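Local structure of RavA (Legionella pneumophila str. Paris, 6WO6) at residues 5-10 and 34-39; 40-45 and 117-122. The protein is of unknown molecular activity but is a Legionella effector, probably delivered into the host cell to act there during infection. The protein carries 2 engineered substitutions. All blocks are in the same frame, centred on the assembly; numbering follows the deposited sequence.

Both contacts use the region of helix 38-51: interaction 1 brings the N-terminal helix 7-11 against the loop that leads into it, and interaction 2 sets its first turns against the bend between helices 115-118 and 120-127. Their centres are about 14 Å apart, and the segments also touch each other directly: L44 CD2 of 40-45 lies 3.8 Å from L36 CD1 and 3.6 Å from L10 O. Interaction 1 lies toward one end of the elongated, all-helical chain, its centre about 44 Å from the chain centre; interaction 2 lies on the same side but nearer, at about 31 Å. Along the sequence, interaction 1 closes before interaction 2 opens.

Interaction 1 (5-10 and 34-39); sequences FTCDEL and NKLTND
C7 reaches out from the first turn of helix 7-11 and lays its sulfur against K35 and L36, in the loop between helices 30-34 and 38-51. Its CB points at that loop without touching it; among the side-chain atoms of the cysteine it is SG that makes the contact. On one side SG lies alongside the K35 carbonyl, 3.3 Å from K35 O, and also meets the first side-chain carbon there, K35 CB, at 3.6 Å. On L36 it finds a methyl, CD2, 3.6 Å away, with L36 CG a little farther. The contact with L36 is apolar, and no hydrogen bond joins the two segments. L36 CD2 gains a second neighbour in the C7 backbone, standing 3.7 Å from C7 O, so this one branch of the leucine packs against both the tip and the main chain of the cysteine.

K35 offers SG its root rather than its charged end: with CG beside the backbone N (chi1 -66°) and a bend at chi3, the ammonium group goes elsewhere and forms a salt bridge with E32.

Each segment also holds a helix start. T6 and E9 form a capping box at helix 7-11: T6 N donates a nearly straight bond (3.1 Å, 167°) to E9 OE1, arriving from above the carboxylate plane, while the return bond from E9 N to T6 OG1 is weak. T37 likewise caps helix 38-51, through a hydrogen bond between its OG1 and the backbone N of A40, an engineered residue.

The contact lies at the surface of an all-helical region. Helix 30-34 packs beside it: E32 touches C7, and both E32 and L33 touch L10, while helix 16-20 meets L10 through L20 and F5 through V19.

Interaction 2 (40-45 and 117-122); sequences AALVLA and NNFNKL. Engineered in segment 40-45: A40 (natural residue Glu), A41 (natural residue Lys).
L42 and F119 carry this contact, a leucine methyl set over the face of a phenyl ring. CD1 of L42 stands 3.8 Å from the centroid of the F119 ring, 24° off the normal, a CH-pi contact displaced from the ring centre toward the rim. The displacement favours one side: L42 CD1 is 3.5 Å from F119 CE2, with CD2 and CZ of the ring each slightly farther. The leucine and the phenylalanine run antiparallel and overlap side by side instead of meeting end on. With CG anti to the backbone N (chi1 175°), L42 extends away from its helix toward the phenylalanine. The same methyl also lies 4.0 Å from N118 O, so it touches the backbone just before the ring as well.

F119 interrupts the helical run, ending helix 115-118 and standing at the N-cap position of helix 120-127. From this bend its ring, buried, lies between helix 77-92, where it touches Q83 and V87, and helix 38-51, the helix of L42, where it also touches S46. One turn on, L122 extends the packing, meeting S46 and L50 of helix 38-51 and A84 of helix 77-92.

Interaction 1 (5-10 and 34-39)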
# COMPACT_ATOMS: atom_id res chain seq x y z
N PHE A 5 25.14 34.56 -20.30
CA PHE A 5 24.47 35.52 -19.44
C PHE A 5 25.43 36.04 -18.38
O PHE A 5 26.51 35.50 -18.16
CB PHE A 5 23.25 34.87 -18.77
CG PHE A 5 22.31 34.20 -19.73
CD1 PHE A 5 21.27 34.91 -20.31
CD2 PHE A 5 22.46 32.86 -20.05
CE1 PHE A 5 20.40 34.29 -21.20
CE2 PHE A 5 21.60 32.24 -20.93
CZ PHE A 5 20.57 32.96 -21.50
N THR A 6 25.02 37.12 -17.72
CA THR A 6 25.75 37.59 -16.56
C THR A 6 25.40 36.73 -15.35
O THR A 6 24.55 35.84 -15.41
CB THR A 6 25.44 39.07 -16.28
OG1 THR A 6 24.06 39.22 -15.93
CG2 THR A 6 25.75 39.93 -17.50
N CYS A 7 26.09 36.99 -14.24
CA CYS A 7 25.88 36.21 -13.03
C CYS A 7 24.44 36.34 -12.54
O CYS A 7 23.77 35.33 -12.27
CB CYS A 7 26.86 36.67 -11.95
SG CYS A 7 27.66 35.34 -11.05
N ASP A 8 23.96 37.57 -12.42
CA ASP A 8 22.60 37.80 -11.93
C ASP A 8 21.56 37.23 -12.89
O ASP A 8 20.51 36.76 -12.44
CB ASP A 8 22.37 39.30 -11.73
CG ASP A 8 23.44 39.94 -10.85
OD1 ASP A 8 24.49 40.34 -11.39
OD2 ASP A 8 23.23 40.02 -9.62
N GLU A 9 21.84 37.25 -14.19
CA GLU A 9 20.88 36.71 -15.16
C GLU A 9 20.76 35.20 -15.03
O GLU A 9 19.65 34.65 -15.14
CB GLU A 9 21.30 37.11 -16.58
CG GLU A 9 21.00 38.56 -16.91
CD GLU A 9 21.53 38.96 -18.27
OE1 GLU A 9 22.36 38.21 -18.84
OE2 GLU A 9 21.13 40.03 -18.77
N LEU A 10 21.87 34.50 -14.79
CA LEU A 10 21.80 33.08 -14.47
C LEU A 10 21.08 32.86 -13.15
O LEU A 10 20.31 31.90 -13.00
CB LEU A 10 23.20 32.47 -14.43
CG LEU A 10 23.99 32.48 -15.73
CD1 LEU A 10 25.46 32.16 -15.47
CD2 LEU A 10 23.39 31.49 -16.73
N ASN A 34 30.47 29.94 -12.24
CA ASN A 34 31.42 29.81 -11.14
C ASN A 34 31.57 31.10 -10.34
O ASN A 34 32.07 31.05 -9.21
CB ASN A 34 32.78 29.36 -11.67
CG ASN A 34 32.75 27.94 -12.21
OD1 ASN A 34 31.83 27.18 -11.93
ND2 ASN A 34 33.77 27.59 -12.98
N LYS A 35 31.15 32.23 -10.90
CA LYS A 35 31.14 33.48 -10.13
C LYS A 35 29.96 33.59 -9.17
O LYS A 35 29.77 34.66 -8.57
CB LYS A 35 31.15 34.68 -11.09
CG LYS A 35 32.42 34.82 -11.90
CD LYS A 35 32.26 35.85 -13.02
CE LYS A 35 31.95 37.23 -12.46
NZ LYS A 35 31.90 38.25 -13.55
N LEU A 36 29.17 32.54 -8.99
CA LEU A 36 28.00 32.57 -8.12
C LEU A 36 28.39 32.26 -6.67
O LEU A 36 29.30 31.47 -6.41
CB LEU A 36 26.94 31.58 -8.58
CG LEU A 36 26.14 31.87 -9.85
CD1 LEU A 36 25.31 30.65 -10.23
CD2 LEU A 36 25.24 33.08 -9.67
N THR A 37 27.66 32.87 -5.74
CA THR A 37 27.82 32.51 -4.34
C THR A 37 27.33 31.08 -4.11
O THR A 37 26.57 30.52 -4.91
CB THR A 37 27.06 33.48 -3.43
OG1 THR A 37 25.69 33.06 -3.32
CG2 THR A 37 27.10 34.89 -3.99
N ASN A 38 27.78 30.49 -3.00
CA ASN A 38 27.46 29.09 -2.75
C ASN A 38 25.97 28.88 -2.49
O ASN A 38 25.41 27.86 -2.89
CB ASN A 38 28.30 28.57 -1.59
CG ASN A 38 29.74 28.28 -2.00
OD1 ASN A 38 30.15 28.58 -3.12
ND2 ASN A 38 30.51 27.69 -1.09
N ASP A 39 25.32 29.84 -1.83
CA ASP A 39 23.88 29.74 -1.64
C ASP A 39 23.14 29.89 -2.96
O ASP A 39 22.22 29.12 -3.27
CB ASP A 39 23.41 30.79 -0.63
CG ASP A 39 23.89 30.50 0.78
OD1 ASP A 39 23.75 29.34 1.23
OD2 ASP A 39 24.43 31.43 1.43

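Interaction 2 (40-45 and 117-122)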
# COMPACT_ATOMS: atom_id res chain seq x y z
N ALA A 40 23.52 30.88 -3.77
CA ALA A 40 22.90 31.05 -5.08
C ALA A 40 23.18 29.86 -5.98
O ALA A 40 22.30 29.42 -6.73
CB ALA A 40 23.39 32.35 -5.73
N ALA A 41 24.40 29.32 -5.92
CA ALA A 41 24.73 28.14 -6.72
C ALA A 41 23.90 26.94 -6.29
O ALA A 41 23.40 26.18 -7.14
CB ALA A 41 26.22 27.82 -6.62
N LEU A 42 23.74 26.74 -4.98
CA LEU A 42 22.89 25.66 -4.49
C LEU A 42 21.46 25.81 -4.98
O LEU A 42 20.86 24.85 -5.49
CB LEU A 42 22.94 25.61 -2.96
CG LEU A 42 22.02 24.60 -2.27
CD1 LEU A 42 22.80 23.36 -1.84
CD2 LEU A 42 21.31 25.24 -1.08
N VAL A 43 20.89 27.01 -4.83
CA VAL A 43 19.51 27.25 -5.26
C VAL A 43 19.35 26.99 -6.75
O VAL A 43 18.39 26.34 -7.19
CB VAL A 43 19.09 28.68 -4.89
CG1 VAL A 43 17.76 29.04 -5.55
CG2 VAL A 43 18.98 28.82 -3.38
N LEU A 44 20.29 27.48 -7.56
CA LEU A 44 20.18 27.33 -9.01
C LEU A 44 20.32 25.88 -9.44
O LEU A 44 19.56 25.40 -10.29
CB LEU A 44 21.22 28.20 -9.72
CG LEU A 44 21.20 28.17 -11.24
CD1 LEU A 44 19.83 28.53 -11.79
CD2 LEU A 44 22.26 29.10 -11.81
N ALA A 45 21.28 25.15 -8.86
CA ALA A 45 21.41 23.73 -9.18
C ALA A 45 20.16 22.97 -8.78
O ALA A 45 19.70 22.08 -9.51
CB ALA A 45 22.64 23.15 -8.49
N ASN A 117 21.49 16.31 3.73
CA ASN A 117 21.43 17.38 4.71
C ASN A 117 21.69 18.74 4.07
O ASN A 117 21.03 19.73 4.42
CB ASN A 117 22.44 17.12 5.83
CG ASN A 117 22.34 18.14 6.96
OD1 ASN A 117 21.26 18.62 7.28
ND2 ASN A 117 23.48 18.47 7.56
N ASN A 118 22.65 18.81 3.14
CA ASN A 118 22.89 20.04 2.41
C ASN A 118 21.76 20.33 1.43
O ASN A 118 21.30 21.47 1.31
CB ASN A 118 24.23 19.96 1.67
CG ASN A 118 25.41 19.87 2.61
OD1 ASN A 118 25.47 20.56 3.63
ND2 ASN A 118 26.37 19.01 2.28
N PHE A 119 21.30 19.30 0.72
CA PHE A 119 20.22 19.42 -0.27
C PHE A 119 18.89 18.94 0.29
O PHE A 119 18.13 18.27 -0.41
CB PHE A 119 20.58 18.66 -1.54
CG PHE A 119 21.78 19.21 -2.26
CD1 PHE A 119 23.06 18.81 -1.91
CD2 PHE A 119 21.62 20.11 -3.30
CE1 PHE A 119 24.16 19.31 -2.58
CE2 PHE A 119 22.72 20.61 -3.98
CZ PHE A 119 23.99 20.21 -3.62
N ASN A 120 18.59 19.27 1.54
CA ASN A 120 17.36 18.77 2.15
C ASN A 120 16.13 19.43 1.55
O ASN A 120 15.10 18.76 1.34
CB ASN A 120 17.39 18.98 3.66
CG ASN A 120 16.33 18.18 4.39
OD1 ASN A 120 15.23 18.67 4.64
ND2 ASN A 120 16.66 16.94 4.73
N LYS A 121 16.20 20.73 1.26
CA LYS A 121 15.10 21.40 0.57
C LYS A 121 14.84 20.76 -0.79
O LYS A 121 13.69 20.52 -1.17
CB LYS A 121 15.39 22.89 0.42
CG LYS A 121 15.72 23.60 1.73
N LEU A 122 15.91 20.45 -1.53
CA LEU A 122 15.76 19.78 -2.81
C LEU A 122 15.16 18.39 -2.64
O LEU A 122 14.32 17.96 -3.45
CB LEU A 122 17.11 19.69 -3.52
CG LEU A 122 17.10 18.82 -4.78
CD1 LEU A 122 16.27 19.47 -5.88
CD2 LEU A 122 18.51 18.53 -5.27